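Local coordinates for protein putative Nitroreductase (Anabaena variabilis ATCC 29413, PDB 3EO7) that binds flavin mononucleotide and is probably an FMN-dependent oxidoreductase of the nitroreductase type, its natural substrate not established, at residues R180-D188 with V452-A460; T160-F170 with L227-A238. All coordinates share one frame; numbering follows the deposited sequence.

Contact 1. Residues R180-D188 with V452-A460; sequences RAYRRICLD and VYRYLHMDA. With FMN (flavin mononucleotide), chain B.
Cys186 and His457 meet where the two helices come closest, CB of Cys186 lying 3.3 Å from CB of His457. Apolar packing spreads from this point. Leu187 sets CG at the edge of the imidazole, in its plane, while its CD2 reaches Ala460 CB at 4.0 Å. On the other flank the CG of selenomethionine Met458 sits against the backbone O of Cys186, and that same oxygen accepts a CA-H...O contact from Met458 CA at 3.4 Å. Such closeness fits axes only 7.1 Å apart, crossing at -51°. Helices 181-202 and 452-473 belong to the two separate nitroreductase-family regions of one chain, so their packing joins within a single polypeptide two regions of the FMN-dependent nitroreductase type.

Polar groups are held mainly from within or from beyond the pair. His457 ND1 donates to Tyr453 O one turn earlier (3.0 Å), which fixes the rotation of the imidazole and leaves CE1 over one face of the Tyr453 ring. Its NE2 is hydrogen-bonded to water 1 at 2.8 Å, and the water accepts from Arg183 NH1, bridging the helices. With CG anti to the carbonyl carbon (chi1 -63°) and the chain extended to NE, Arg183 lays CG against the Tyr453 hydroxyl and carries its guanidinium on to Thr17, hydrogen-bonded to NE, and to Asp486, salt-bridged to NH1. Tyr453 OH is hydrogen-bonded to His14, Tyr182 OH to His275, and Arg454 forms a salt bridge with Asp215.

Flavin contacts come from the 180-188 side: Leu187 CB lies 3.5 Å from FMN C7M, and Asp188 OD1 lies 3.5 Å from C8M.

Contact 2. Residues T160-F170 with L227-A238; sequences TQLAIIVTAVF and LQEGAIAVLPLA
Glu229 holds CG opposite its backbone N (chi1 -173°) and stays extended beyond it, while Thr167 tucks OG1 between its own N and carbonyl carbon (chi1 68°); together these torsions bring hydroxyl and carboxylate together on one face of the sheet. Thr167 OG1 donates to Glu229 OE2 at 2.6 Å, and OE2 receives it on its anti lone pair, the one away from OE1. Tyr112 also bonds OE2 and Lys41 pairs with OE1, so the carboxylate is gripped by three side chains, and Val169 CG2 packs against its CD at 3.7 Å. Replacing Glu229 by an alanine would probably leave Lys41 without its counter-charge and the Thr167 hydroxyl without its acceptor.

Strands 162-169 and 229-239 are antiparallel neighbours in the sheet of the first nitroreductase-family region, with strand 109-115 on the far side of 162-169. A classic beta bulge interrupts their pairing: Ile232 and Ala233 both face Val166, whose O takes a straight bond from Ile232 N (2.9 Å, 169°) and a weak one from Ala233 N.

Beyond the bulge, Ile165 and Val234 lie side by side, CG1 to CG2 4.1 Å, on the face covered by helix 215-222. The other face carries Ile164, whose CG1 meets Leu237 CD1 at 4.0 Å, and Val166, whose CG2 touches Leu235 CD1. At the opposite end the Phe170 ring brings CZ to 3.7 Å from Gly230 N, with Leu227 O at its edge, in plane.

How the contacts relate
Helix 181-202 connects the two contacts: it supplies one side of contact 1 and covers the sheet of contact 2 on the face bearing Val166 and Ala168. The centres are about 15 Å apart, yet the contacts touch directly, Ile185 CG2 lying 3.2 Å from Ala168 CB and Met458 CE 3.4 Å from Ile232 O, in the bulge. Their segments alternate along the chain. Contact 1 reaches the flavin through Leu187 and Asp188, the latter also bonded to Ser102 of the FMN site; contact 2 stands farther back, the Ile232 side chain about 12 Å from the FMN. His275, the partner of Tyr182, also meets the Phe170 ring of contact 2.

Contact 1. Residues R180-D188 with V452-A460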
loop_
_atom_site.group_PDB
_atom_site.type_symbol
_atom_site.label_atom_id
_atom_site.label_comp_id
_atom_site.label_asym_id
_atom_site.label_seq_id
_atom_site.Cartn_x
_atom_site.Cartn_y
_atom_site.Cartn_z
ATOM N N ARG A 180 -13.815 -0.067 -10.696
ATOM C CA ARG A 180 -12.786 0.839 -10.143
ATOM C C ARG A 180 -12.120 0.251 -8.912
ATOM O O ARG A 180 -11.103 0.742 -8.451
ATOM C CB ARG A 180 -13.402 2.184 -9.758
ATOM C CG ARG A 180 -14.059 2.928 -10.902
ATOM C CD ARG A 180 -14.308 4.375 -10.534
ATOM N NE ARG A 180 -14.726 5.182 -11.685
ATOM C CZ ARG A 180 -15.974 5.385 -12.077
ATOM N NH1 ARG A 180 -16.996 4.831 -11.444
ATOM N NH2 ARG A 180 -16.211 6.163 -13.129
ATOM N N ALA A 181 -12.745 -0.780 -8.322
ATOM C CA ALA A 181 -12.203 -1.425 -7.141
ATOM C C ALA A 181 -10.763 -1.914 -7.307
ATOM O O ALA A 181 -10.064 -1.981 -6.311
ATOM C CB ALA A 181 -13.083 -2.603 -6.656
ATOM N N TYR A 182 -10.334 -2.299 -8.508
ATOM C CA TYR A 182 -8.970 -2.809 -8.647
ATOM C C TYR A 182 -7.917 -1.776 -8.238
ATOM O O TYR A 182 -6.945 -2.145 -7.565
ATOM C CB TYR A 182 -8.687 -3.364 -10.036
ATOM C CG TYR A 182 -7.621 -4.423 -10.048
ATOM C CD1 TYR A 182 -7.864 -5.689 -9.487
ATOM C CD2 TYR A 182 -6.372 -4.209 -10.637
ATOM C CE1 TYR A 182 -6.894 -6.681 -9.510
ATOM C CE2 TYR A 182 -5.414 -5.232 -10.681
ATOM C CZ TYR A 182 -5.675 -6.447 -10.130
ATOM O OH TYR A 182 -4.718 -7.429 -10.193
ATOM N N ARG A 183 -8.125 -0.488 -8.570
ATOM C CA ARG A 183 -7.211 0.557 -8.118
ATOM C C ARG A 183 -7.186 0.593 -6.590
ATOM O O ARG A 183 -6.121 0.558 -5.976
ATOM C CB ARG A 183 -7.672 1.941 -8.601
ATOM C CG ARG A 183 -7.687 2.115 -10.097
ATOM C CD ARG A 183 -8.318 3.457 -10.355
ATOM N NE ARG A 183 -8.434 3.905 -11.730
ATOM C CZ ARG A 183 -8.184 5.161 -12.117
ATOM N NH1 ARG A 183 -7.669 6.047 -11.269
ATOM N NH2 ARG A 183 -8.398 5.524 -13.370
ATOM N N ARG A 184 -8.378 0.646 -5.990
ATOM C CA ARG A 184 -8.500 0.766 -4.536
ATOM C C ARG A 184 -7.910 -0.451 -3.804
ATOM O O ARG A 184 -7.235 -0.302 -2.781
ATOM C CB ARG A 184 -9.965 0.986 -4.089
ATOM C CG ARG A 184 -10.705 2.089 -4.833
ATOM C CD ARG A 184 -10.091 3.464 -4.695
ATOM N NE ARG A 184 -11.070 4.436 -5.179
ATOM C CZ ARG A 184 -11.292 4.732 -6.456
ATOM N NH1 ARG A 184 -10.513 4.290 -7.429
ATOM N NH2 ARG A 184 -12.287 5.551 -6.757
ATOM N N ILE A 185 -8.157 -1.646 -4.323
ATOM C CA ILE A 185 -7.623 -2.859 -3.740
ATOM C C ILE A 185 -6.103 -2.809 -3.683
ATOM O O ILE A 185 -5.483 -3.146 -2.671
ATOM C CB ILE A 185 -8.054 -4.079 -4.592
ATOM C CG1 ILE A 185 -9.525 -4.418 -4.328
ATOM C CG2 ILE A 185 -7.187 -5.333 -4.276
ATOM C CD1 ILE A 185 -10.148 -5.382 -5.357
ATOM N N CYS A 186 -5.480 -2.402 -4.785
ATOM C CA CYS A 186 -4.015 -2.365 -4.825
ATOM C C CYS A 186 -3.446 -1.283 -3.907
ATOM O O CYS A 186 -2.435 -1.509 -3.249
ATOM C CB CYS A 186 -3.536 -2.229 -6.246
ATOM S SG CYS A 186 -3.880 -3.755 -7.247
ATOM N N LEU A 187 -4.087 -0.118 -3.881
ATOM C CA LEU A 187 -3.697 0.965 -2.943
ATOM C C LEU A 187 -3.812 0.482 -1.506
ATOM O O LEU A 187 -2.882 0.673 -0.714
ATOM C CB LEU A 187 -4.564 2.210 -3.156
ATOM C CG LEU A 187 -4.299 2.881 -4.513
ATOM C CD1 LEU A 187 -5.437 3.874 -4.834
ATOM C CD2 LEU A 187 -2.935 3.555 -4.486
ATOM N N ASP A 188 -4.974 -0.077 -1.153
ATOM C CA ASP A 188 -5.219 -0.614 0.200
ATOM C C ASP A 188 -4.105 -1.610 0.585
ATOM O O ASP A 188 -3.580 -1.596 1.703
ATOM C CB ASP A 188 -6.544 -1.371 0.286
ATOM C CG ASP A 188 -7.772 -0.478 0.272
ATOM O OD1 ASP A 188 -7.663 0.766 0.132
ATOM O OD2 ASP A 188 -8.876 -1.068 0.383
ATOM N N VAL A 452 2.178 -4.341 -14.237
ATOM C CA VAL A 452 2.774 -3.176 -13.582
ATOM C C VAL A 452 1.697 -2.340 -12.884
ATOM O O VAL A 452 1.979 -1.673 -11.886
ATOM C CB VAL A 452 3.571 -2.260 -14.561
ATOM C CG1 VAL A 452 2.621 -1.388 -15.437
ATOM C CG2 VAL A 452 4.609 -1.384 -13.745
ATOM N N TYR A 453 0.455 -2.416 -13.367
ATOM C CA TYR A 453 -0.634 -1.670 -12.763
ATOM C C TYR A 453 -0.761 -2.004 -11.284
ATOM O O TYR A 453 -0.997 -1.101 -10.451
ATOM C CB TYR A 453 -1.949 -1.953 -13.503
ATOM C CG TYR A 453 -2.990 -0.872 -13.304
ATOM C CD1 TYR A 453 -3.010 0.249 -14.105
ATOM C CD2 TYR A 453 -3.952 -0.993 -12.323
ATOM C CE1 TYR A 453 -3.976 1.251 -13.953
ATOM C CE2 TYR A 453 -4.937 -0.038 -12.178
ATOM C CZ TYR A 453 -4.918 1.105 -12.988
ATOM O OH TYR A 453 -5.887 2.042 -12.827
ATOM N N ARG A 454 -0.661 -3.299 -10.952
ATOM C CA ARG A 454 -0.684 -3.730 -9.554
ATOM C C ARG A 454 0.472 -3.086 -8.771
ATOM O O ARG A 454 0.294 -2.560 -7.698
ATOM C CB ARG A 454 -0.464 -5.241 -9.453
ATOM C CG ARG A 454 -1.451 -6.084 -10.166
ATOM C CD ARG A 454 -1.129 -7.549 -9.797
ATOM N NE ARG A 454 -1.858 -8.469 -10.628
ATOM C CZ ARG A 454 -1.781 -9.803 -10.522
ATOM N NH1 ARG A 454 -0.998 -10.353 -9.602
ATOM N NH2 ARG A 454 -2.496 -10.559 -11.331
ATOM N N TYR A 455 1.655 -3.156 -9.366
ATOM C CA TYR A 455 2.887 -2.697 -8.730
ATOM C C TYR A 455 2.828 -1.219 -8.419
ATOM O O TYR A 455 3.229 -0.777 -7.339
ATOM C CB TYR A 455 4.106 -2.972 -9.591
ATOM C CG TYR A 455 4.380 -4.430 -9.969
ATOM C CD1 TYR A 455 4.005 -5.491 -9.146
ATOM C CD2 TYR A 455 5.134 -4.730 -11.101
ATOM C CE1 TYR A 455 4.318 -6.769 -9.471
ATOM C CE2 TYR A 455 5.460 -6.043 -11.453
ATOM C CZ TYR A 455 5.041 -7.077 -10.620
ATOM O OH TYR A 455 5.356 -8.399 -10.906
ATOM N N LEU A 456 2.333 -0.451 -9.370
ATOM C CA LEU A 456 2.260 1.001 -9.205
ATOM C C LEU A 456 1.373 1.398 -8.024
ATOM O O LEU A 456 1.739 2.275 -7.209
ATOM C CB LEU A 456 1.700 1.669 -10.480
ATOM C CG LEU A 456 2.538 1.610 -11.740
ATOM C CD1 LEU A 456 1.789 2.106 -12.994
ATOM C CD2 LEU A 456 3.874 2.383 -11.499
ATOM N N HIS A 457 0.191 0.791 -7.963
ATOM C CA HIS A 457 -0.802 1.134 -6.956
ATOM C C HIS A 457 -0.340 0.637 -5.589
ATOM O O HIS A 457 -0.467 1.360 -4.605
ATOM C CB HIS A 457 -2.188 0.614 -7.370
ATOM C CG HIS A 457 -2.834 1.453 -8.422
ATOM N ND1 HIS A 457 -2.514 1.348 -9.766
ATOM C CD2 HIS A 457 -3.754 2.440 -8.330
ATOM C CE1 HIS A 457 -3.229 2.223 -10.449
ATOM N NE2 HIS A 457 -3.974 2.912 -9.607
HETATM N N MSE A 458 0.258 -0.564 -5.537
HETATM C CA MSE A 458 0.792 -1.043 -4.255
HETATM C C MSE A 458 1.934 -0.131 -3.774
HETATM O O MSE A 458 2.007 0.217 -2.593
HETATM C CB MSE A 458 1.221 -2.493 -4.324
HETATM C CG MSE A 458 0.013 -3.426 -4.337
HETATM SE SE MSE A 458 0.515 -5.305 -4.225
HETATM C CE MSE A 458 1.176 -5.592 -5.992
ATOM N N ASP A 459 2.825 0.278 -4.668
ATOM C CA ASP A 459 3.911 1.175 -4.262
ATOM C C ASP A 459 3.386 2.526 -3.762
ATOM O O ASP A 459 3.893 3.045 -2.767
ATOM C CB ASP A 459 4.913 1.387 -5.391
ATOM C CG ASP A 459 5.889 0.220 -5.552
ATOM O OD1 ASP A 459 5.971 -0.668 -4.644
ATOM O OD2 ASP A 459 6.578 0.205 -6.628
ATOM N N ALA A 460 2.386 3.096 -4.443
ATOM C CA ALA A 460 1.788 4.354 -4.022
ATOM C C ALA A 460 1.144 4.240 -2.651
ATOM O O ALA A 460 1.295 5.139 -1.797
ATOM C CB ALA A 460 0.779 4.859 -5.069
HETATM N N1 FMN B . -11.194 8.911 3.078
HETATM C C2 FMN B . -11.989 9.932 2.584
HETATM O O2 FMN B . -12.623 10.660 3.340
HETATM N N3 FMN B . -12.148 10.176 1.245
HETATM C C4 FMN B . -11.557 9.397 0.296
HETATM O O4 FMN B . -11.587 9.778 -0.889
HETATM C C4A FMN B . -10.743 8.360 0.747
HETATM N N5 FMN B . -10.158 7.501 -0.163
HETATM C C5A FMN B . -9.264 6.510 0.292
HETATM C C6 FMN B . -8.564 5.701 -0.596
HETATM C C7 FMN B . -7.697 4.705 -0.148
HETATM C C7M FMN B . -6.848 3.911 -1.153
HETATM C C8 FMN B . -7.514 4.509 1.215
HETATM C C8M FMN B . -6.447 3.582 1.761
HETATM C C9 FMN B . -8.204 5.318 2.137
HETATM C C9A FMN B . -9.077 6.318 1.673
HETATM N N10 FMN B . -9.770 7.115 2.576
HETATM C C10 FMN B . -10.575 8.127 2.128
HETATM C "C1'" FMN B . -9.799 6.793 4.057
HETATM C "C2'" FMN B . -10.703 5.627 4.402
HETATM O "O2'" FMN B . -12.077 6.071 4.432
HETATM C "C3'" FMN B . -10.273 5.040 5.744
HETATM O "O3'" FMN B . -8.981 4.436 5.623
HETATM C "C4'" FMN B . -11.287 4.051 6.349
HETATM O "O4'" FMN B . -12.555 4.711 6.622
HETATM C "C5'" FMN B . -10.730 3.443 7.622
HETATM O "O5'" FMN B . -10.420 4.416 8.582
HETATM P P FMN B . -8.963 4.581 9.176
HETATM O O1P FMN B . -8.039 4.990 8.033
HETATM O O2P FMN B . -9.099 5.678 10.225
HETATM O O3P FMN B . -8.516 3.290 9.796
HETATM O O HOH W 1 -5.744 5.085 -9.174
#

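Contact 2. Residues T160-F170 with L227-A238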
loop_
_atom_site.group_PDB
_atom_site.type_symbol
_atom_site.label_atom_id
_atom_site.label_comp_id
_atom_site.label_asym_id
_atom_site.label_seq_id
_atom_site.Cartn_x
_atom_site.Cartn_y
_atom_site.Cartn_z
ATOM N N THR A 160 14.669 -18.361 4.544
ATOM C CA THR A 160 13.607 -18.082 5.495
ATOM C C THR A 160 12.746 -19.293 5.845
ATOM O O THR A 160 12.796 -20.326 5.172
ATOM C CB THR A 160 12.743 -16.926 4.946
ATOM O OG1 THR A 160 12.247 -17.279 3.645
ATOM C CG2 THR A 160 13.582 -15.633 4.879
ATOM N N GLN A 161 11.973 -19.126 6.918
ATOM C CA GLN A 161 11.148 -20.173 7.496
ATOM C C GLN A 161 9.647 -19.874 7.510
ATOM O O GLN A 161 8.837 -20.752 7.850
ATOM C CB GLN A 161 11.620 -20.389 8.948
ATOM C CG GLN A 161 13.099 -20.682 9.036
ATOM C CD GLN A 161 13.421 -22.038 8.482
ATOM O OE1 GLN A 161 12.677 -22.997 8.715
ATOM N NE2 GLN A 161 14.544 -22.145 7.745
ATOM N N LEU A 162 9.291 -18.628 7.222
ATOM C CA LEU A 162 7.902 -18.256 7.101
ATOM C C LEU A 162 7.762 -17.084 6.132
ATOM O O LEU A 162 8.697 -16.363 5.877
ATOM C CB LEU A 162 7.253 -17.934 8.447
ATOM C CG LEU A 162 7.558 -16.636 9.183
ATOM C CD1 LEU A 162 6.593 -16.542 10.367
ATOM C CD2 LEU A 162 8.998 -16.594 9.630
ATOM N N ALA A 163 6.564 -16.939 5.612
ATOM C CA ALA A 163 6.228 -15.896 4.666
ATOM C C ALA A 163 4.810 -15.441 4.908
ATOM O O ALA A 163 3.934 -16.222 5.314
ATOM C CB ALA A 163 6.341 -16.412 3.204
ATOM N N ILE A 164 4.597 -14.167 4.659
ATOM C CA ILE A 164 3.247 -13.649 4.589
ATOM C C ILE A 164 2.865 -13.675 3.110
ATOM O O ILE A 164 3.686 -13.405 2.238
ATOM C CB ILE A 164 3.176 -12.186 5.121
ATOM C CG1 ILE A 164 3.127 -12.223 6.649
ATOM C CG2 ILE A 164 1.904 -11.461 4.623
ATOM C CD1 ILE A 164 3.246 -10.805 7.344
ATOM N N ILE A 165 1.609 -13.988 2.828
ATOM C CA ILE A 165 1.074 -13.783 1.498
ATOM C C ILE A 165 -0.140 -12.896 1.705
ATOM O O ILE A 165 -0.985 -13.171 2.582
ATOM C CB ILE A 165 0.713 -15.083 0.750
ATOM C CG1 ILE A 165 1.961 -15.987 0.635
ATOM C CG2 ILE A 165 0.088 -14.722 -0.620
ATOM C CD1 ILE A 165 1.683 -17.339 -0.081
ATOM N N VAL A 166 -0.233 -11.842 0.894
ATOM C CA VAL A 166 -1.369 -10.927 0.941
ATOM C C VAL A 166 -2.190 -11.170 -0.300
ATOM O O VAL A 166 -1.672 -11.114 -1.426
ATOM C CB VAL A 166 -0.994 -9.442 0.996
ATOM C CG1 VAL A 166 -2.276 -8.562 1.124
ATOM C CG2 VAL A 166 -0.082 -9.180 2.166
ATOM N N THR A 167 -3.466 -11.468 -0.082
ATOM C CA THR A 167 -4.394 -11.626 -1.174
ATOM C C THR A 167 -5.443 -10.511 -1.105
ATOM O O THR A 167 -5.526 -9.769 -0.096
ATOM C CB THR A 167 -5.171 -12.940 -1.055
ATOM O OG1 THR A 167 -6.047 -12.879 0.083
ATOM C CG2 THR A 167 -4.251 -14.168 -1.001
ATOM N N ALA A 168 -6.240 -10.424 -2.173
ATOM C CA ALA A 168 -7.375 -9.487 -2.270
ATOM C C ALA A 168 -8.642 -10.307 -2.505
ATOM O O ALA A 168 -8.660 -11.169 -3.409
ATOM C CB ALA A 168 -7.185 -8.447 -3.441
ATOM N N VAL A 169 -9.677 -10.054 -1.693
ATOM C CA VAL A 169 -11.018 -10.650 -1.855
ATOM C C VAL A 169 -11.766 -9.550 -2.624
ATOM O O VAL A 169 -12.180 -8.502 -2.073
ATOM C CB VAL A 169 -11.692 -10.999 -0.516
ATOM C CG1 VAL A 169 -13.064 -11.558 -0.771
ATOM C CG2 VAL A 169 -10.824 -12.002 0.287
ATOM N N PHE A 170 -11.880 -9.758 -3.928
ATOM C CA PHE A 170 -12.302 -8.693 -4.835
ATOM C C PHE A 170 -13.614 -8.020 -4.490
ATOM O O PHE A 170 -13.697 -6.785 -4.497
ATOM C CB PHE A 170 -12.379 -9.216 -6.263
ATOM C CG PHE A 170 -11.133 -9.944 -6.708
ATOM C CD1 PHE A 170 -9.874 -9.310 -6.714
ATOM C CD2 PHE A 170 -11.216 -11.248 -7.124
ATOM C CE1 PHE A 170 -8.749 -9.999 -7.123
ATOM C CE2 PHE A 170 -10.076 -11.931 -7.522
ATOM C CZ PHE A 170 -8.859 -11.298 -7.510
ATOM N N LEU A 227 -11.574 -16.773 -8.673
ATOM C CA LEU A 227 -12.557 -15.811 -9.156
ATOM C C LEU A 227 -12.965 -14.873 -8.019
ATOM O O LEU A 227 -13.523 -13.813 -8.289
ATOM C CB LEU A 227 -13.830 -16.472 -9.706
ATOM C CG LEU A 227 -13.722 -17.222 -11.017
ATOM C CD1 LEU A 227 -15.145 -17.718 -11.448
ATOM C CD2 LEU A 227 -13.060 -16.355 -12.062
ATOM N N GLN A 228 -12.731 -15.271 -6.764
ATOM C CA GLN A 228 -13.114 -14.453 -5.621
ATOM C C GLN A 228 -11.938 -13.811 -4.903
ATOM O O GLN A 228 -12.097 -12.768 -4.262
ATOM C CB GLN A 228 -13.939 -15.270 -4.609
ATOM C CG GLN A 228 -15.191 -15.904 -5.235
ATOM C CD GLN A 228 -16.104 -14.873 -5.908
ATOM O OE1 GLN A 228 -16.307 -13.778 -5.371
ATOM N NE2 GLN A 228 -16.645 -15.210 -7.095
ATOM N N GLU A 229 -10.746 -14.404 -5.032
ATOM C CA GLU A 229 -9.616 -13.952 -4.228
ATOM C C GLU A 229 -8.343 -14.272 -4.964
ATOM O O GLU A 229 -8.279 -15.249 -5.699
ATOM C CB GLU A 229 -9.656 -14.664 -2.879
ATOM C CG GLU A 229 -8.661 -14.195 -1.847
ATOM C CD GLU A 229 -8.734 -14.975 -0.530
ATOM O OE1 GLU A 229 -9.733 -15.771 -0.324
ATOM O OE2 GLU A 229 -7.800 -14.818 0.313
ATOM N N GLY A 230 -7.351 -13.397 -4.863
ATOM C CA GLY A 230 -6.077 -13.681 -5.515
ATOM C C GLY A 230 -4.899 -13.032 -4.830
ATOM O O GLY A 230 -4.967 -11.891 -4.383
ATOM N N ALA A 231 -3.822 -13.792 -4.730
ATOM C CA ALA A 231 -2.570 -13.316 -4.174
ATOM C C ALA A 231 -2.003 -12.154 -5.001
ATOM O O ALA A 231 -1.974 -12.219 -6.232
ATOM C CB ALA A 231 -1.558 -14.467 -4.161
ATOM N N ILE A 232 -1.581 -11.081 -4.326
ATOM C CA ILE A 232 -0.921 -9.985 -5.033
ATOM C C ILE A 232 0.478 -9.636 -4.496
ATOM O O ILE A 232 1.200 -8.868 -5.121
ATOM C CB ILE A 232 -1.829 -8.747 -5.252
ATOM C CG1 ILE A 232 -2.402 -8.256 -3.932
ATOM C CG2 ILE A 232 -2.934 -9.096 -6.288
ATOM C CD1 ILE A 232 -3.268 -6.973 -4.046
ATOM N N ALA A 233 0.853 -10.200 -3.352
ATOM C CA ALA A 233 2.191 -10.034 -2.824
ATOM C C ALA A 233 2.561 -11.238 -1.948
ATOM O O ALA A 233 1.762 -11.683 -1.129
ATOM C CB ALA A 233 2.347 -8.716 -2.007
ATOM N N VAL A 234 3.777 -11.738 -2.157
ATOM C CA VAL A 234 4.398 -12.816 -1.385
ATOM C C VAL A 234 5.590 -12.166 -0.659
ATOM O O VAL A 234 6.394 -11.485 -1.281
ATOM C CB VAL A 234 4.812 -14.019 -2.250
ATOM C CG1 VAL A 234 5.591 -15.061 -1.413
ATOM C CG2 VAL A 234 3.549 -14.676 -2.920
ATOM N N LEU A 235 5.671 -12.381 0.642
ATOM C CA LEU A 235 6.708 -11.756 1.467
ATOM C C LEU A 235 7.358 -12.700 2.471
ATOM O O LEU A 235 6.909 -12.812 3.604
ATOM C CB LEU A 235 6.159 -10.504 2.206
ATOM C CG LEU A 235 5.471 -9.406 1.393
ATOM C CD1 LEU A 235 3.971 -9.556 1.401
ATOM C CD2 LEU A 235 5.839 -8.024 1.945
ATOM N N PRO A 236 8.424 -13.381 2.057
ATOM C CA PRO A 236 9.196 -14.083 3.066
ATOM C C PRO A 236 9.622 -13.127 4.170
ATOM O O PRO A 236 9.972 -11.963 3.900
ATOM C CB PRO A 236 10.443 -14.581 2.303
ATOM C CG PRO A 236 10.051 -14.588 0.908
ATOM C CD PRO A 236 8.986 -13.564 0.709
ATOM N N LEU A 237 9.573 -13.619 5.406
ATOM C CA LEU A 237 9.946 -12.849 6.570
ATOM C C LEU A 237 11.297 -13.318 7.095
ATOM O O LEU A 237 11.399 -14.415 7.653
ATOM C CB LEU A 237 8.891 -12.993 7.656
ATOM C CG LEU A 237 7.515 -12.432 7.327
ATOM C CD1 LEU A 237 6.593 -12.648 8.549
ATOM C CD2 LEU A 237 7.560 -10.969 6.903
ATOM N N ALA A 238 12.317 -12.478 6.919
ATOM C CA ALA A 238 13.683 -12.793 7.358
ATOM C C ALA A 238 13.893 -12.342 8.786
ATOM O O ALA A 238 13.716 -11.149 9.077
ATOM C CB ALA A 238 14.696 -12.087 6.456
HETATM O O HOH W 2 12.313 -16.741 8.528
#